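Local atomic coordinates of RNA-binding protein (PDB entry 7JLY), a protein that probably binds RNA through a single RNA recognition motif and can also bind calcium. Residues Val29-Val34 / Phe48-Asp53. Residues are numbered along the deposited sequence; the frame is centred on the assembly and turned at random.
Sequences VTSARV and FVEMED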
loop_
_atom_site.group_PDB
_atom_site.type_symbol
_atom_site.label_atom_id
_atom_site.label_comp_id
_atom_site.label_asym_id
_atom_site.label_seq_id
_atom_site.Cartn_x
_atom_site.Cartn_y
_atom_site.Cartn_z
ATOM N N VAL A 29 9.849 0.309 5.586
ATOM C CA VAL A 29 8.651 -0.509 5.419
ATOM C C VAL A 29 8.898 -1.856 6.070
ATOM O O VAL A 29 9.956 -2.454 5.856
ATOM C CB VAL A 29 8.319 -0.713 3.924
ATOM C CG1 VAL A 29 7.257 -1.790 3.743
ATOM C CG2 VAL A 29 7.903 0.612 3.269
ATOM N N THR A 30 7.951 -2.340 6.876
ATOM C CA THR A 30 8.158 -3.613 7.565
ATOM C C THR A 30 7.276 -4.733 7.040
ATOM O O THR A 30 7.505 -5.901 7.338
ATOM C CB THR A 30 7.906 -3.489 9.070
ATOM O OG1 THR A 30 6.576 -3.002 9.298
ATOM C CG2 THR A 30 8.890 -2.535 9.674
ATOM N N SER A 31 6.257 -4.375 6.270
ATOM C CA SER A 31 5.309 -5.354 5.779
ATOM C C SER A 31 4.627 -4.840 4.523
ATOM O O SER A 31 4.328 -3.655 4.420
ATOM C CB SER A 31 4.264 -5.666 6.864
ATOM O OG SER A 31 3.343 -6.632 6.408
ATOM N N ALA A 32 4.384 -5.734 3.570
ATOM C CA ALA A 32 3.615 -5.380 2.386
ATOM C C ALA A 32 2.814 -6.600 1.949
ATOM O O ALA A 32 3.356 -7.706 1.826
ATOM C CB ALA A 32 4.528 -4.889 1.259
ATOM N N ARG A 33 1.513 -6.406 1.755
ATOM C CA ARG A 33 0.620 -7.512 1.428
ATOM C C ARG A 33 -0.359 -7.062 0.359
ATOM O O ARG A 33 -0.969 -6.009 0.498
ATOM C CB ARG A 33 -0.156 -7.981 2.667
ATOM C CG ARG A 33 0.694 -8.314 3.879
ATOM C CD ARG A 33 -0.160 -8.828 5.032
ATOM N NE ARG A 33 -0.875 -7.765 5.739
ATOM C CZ ARG A 33 -2.176 -7.793 6.026
ATOM N NH1 ARG A 33 -2.924 -8.830 5.660
ATOM N NH2 ARG A 33 -2.735 -6.780 6.681
ATOM N N VAL A 34 -0.493 -7.841 -0.713
ATOM C CA VAL A 34 -1.590 -7.640 -1.654
ATOM C C VAL A 34 -2.645 -8.676 -1.341
ATOM O O VAL A 34 -2.334 -9.863 -1.223
ATOM C CB VAL A 34 -1.150 -7.776 -3.120
ATOM C CG1 VAL A 34 -2.377 -7.817 -4.036
ATOM C CG2 VAL A 34 -0.209 -6.625 -3.523
ATOM N N PHE A 48 -2.070 -3.765 1.944
ATOM C CA PHE A 48 -1.630 -3.000 3.099
ATOM C C PHE A 48 -0.119 -2.923 3.189
ATOM O O PHE A 48 0.575 -3.922 3.010
ATOM C CB PHE A 48 -2.185 -3.614 4.390
ATOM C CG PHE A 48 -3.682 -3.644 4.445
ATOM C CD1 PHE A 48 -4.392 -2.549 4.909
ATOM C CD2 PHE A 48 -4.379 -4.766 4.029
ATOM C CE1 PHE A 48 -5.779 -2.568 4.957
ATOM C CE2 PHE A 48 -5.769 -4.793 4.075
ATOM C CZ PHE A 48 -6.468 -3.692 4.543
ATOM N N VAL A 49 0.383 -1.728 3.485
ATOM C CA VAL A 49 1.801 -1.547 3.760
ATOM C C VAL A 49 1.982 -0.997 5.176
ATOM O O VAL A 49 1.328 -0.030 5.550
ATOM C CB VAL A 49 2.471 -0.579 2.760
ATOM C CG1 VAL A 49 3.930 -0.407 3.128
ATOM C CG2 VAL A 49 2.325 -1.093 1.310
ATOM N N GLU A 50 2.857 -1.617 5.963
ATOM C CA GLU A 50 3.167 -1.091 7.281
ATOM C C GLU A 50 4.503 -0.376 7.232
ATOM O O GLU A 50 5.470 -0.886 6.658
ATOM C CB GLU A 50 3.199 -2.203 8.330
ATOM C CG GLU A 50 1.815 -2.632 8.782
ATOM C CD GLU A 50 1.861 -3.653 9.902
ATOM O OE1 GLU A 50 2.603 -3.431 10.882
ATOM O OE2 GLU A 50 1.161 -4.680 9.801
ATOM N N MET A 51 4.545 0.813 7.822
ATOM C CA MET A 51 5.775 1.582 7.921
ATOM C C MET A 51 6.089 1.776 9.399
ATOM O O MET A 51 5.184 1.945 10.210
ATOM C CB MET A 51 5.649 2.925 7.200
ATOM C CG MET A 51 5.518 2.786 5.684
ATOM S SD MET A 51 5.454 4.377 4.859
ATOM C CE MET A 51 7.166 4.891 5.014
ATOM N N GLU A 52 7.366 1.727 9.754
ATOM C CA GLU A 52 7.723 1.726 11.171
ATOM C C GLU A 52 7.485 3.090 11.833
ATOM O O GLU A 52 7.151 3.164 13.011
ATOM C CB GLU A 52 9.179 1.293 11.360
ATOM C CG GLU A 52 9.600 1.134 12.842
ATOM C CD GLU A 52 8.736 0.128 13.629
ATOM O OE1 GLU A 52 8.372 -0.939 13.071
ATOM O OE2 GLU A 52 8.418 0.408 14.816
ATOM N N ASP A 53 7.645 4.160 11.054
ATOM C CA ASP A 53 7.542 5.526 11.562
ATOM C C ASP A 53 6.250 6.188 11.098
ATOM O O ASP A 53 6.060 6.397 9.898
ATOM C CB ASP A 53 8.754 6.353 11.104
ATOM C CG ASP A 53 8.797 7.737 11.731
ATOM O OD1 ASP A 53 9.296 7.853 12.871
ATOM O OD2 ASP A 53 8.351 8.709 11.083
HETATM O O HOH W 1 6.154 -1.563 11.591
HETATM O O HOH W 2 1.199 -5.361 5.425
HETATM O O HOH W 3 -0.658 -4.559 7.467
#
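Arg-33 and Phe-48 form an antiparallel hydrogen-bonded pair, joined by Arg-33 N to Phe-48 O and Phe-48 N to Arg-33 O, both 2.9 Å. Farther along, a classic beta bulge sets Thr-30 and Ser-31 together against Glu-50: Thr-30 N donates to Glu-50 O (2.9 Å), and Glu-50 N to Ser-31 O. One residue is thus gripped at both its N and its O by two successive residues, and the register shifts by one.

On the face turned to helix 16-23, packing is apolar. Val-29 meets Val-49 nearly at right angles, CG1 to CG1 at 3.7 Å, while its CG2 reaches Met-51 CG; Leu-19 and Leu-23 of the helix cover the valines.

The opposite face, with Ser-31, Arg-33, Phe-48 and Glu-50, mixes an aromatic ring with polar groups. A bend at chi3 (-77°) turns the Arg-33 guanidinium back alongside Phe-48, NH2 lying 3.7 Å from Phe-48 CD2; the planes are 11° apart but the approach is oblique. One water is shared by Ser-31 OG, Arg-33 NE and Phe-48 O. Another, in the guanidinium plane at its edge, accepts from Arg-33 NH2 and donates to Glu-50 OE2. A third links Thr-30 OG1 to Glu-52 OE1, just beyond the strand end.

Strands 29-36 and 46-51 are the second and third of the βαββαβ fold. Phe-48 holds an RNP1 aromatic position beside Tyr-6 of RNP2, a pair that in relatives commonly stacks on bases, consistent with RNA binding here; Arg-33 would add positive charge, probably tempered by Glu-50 through water.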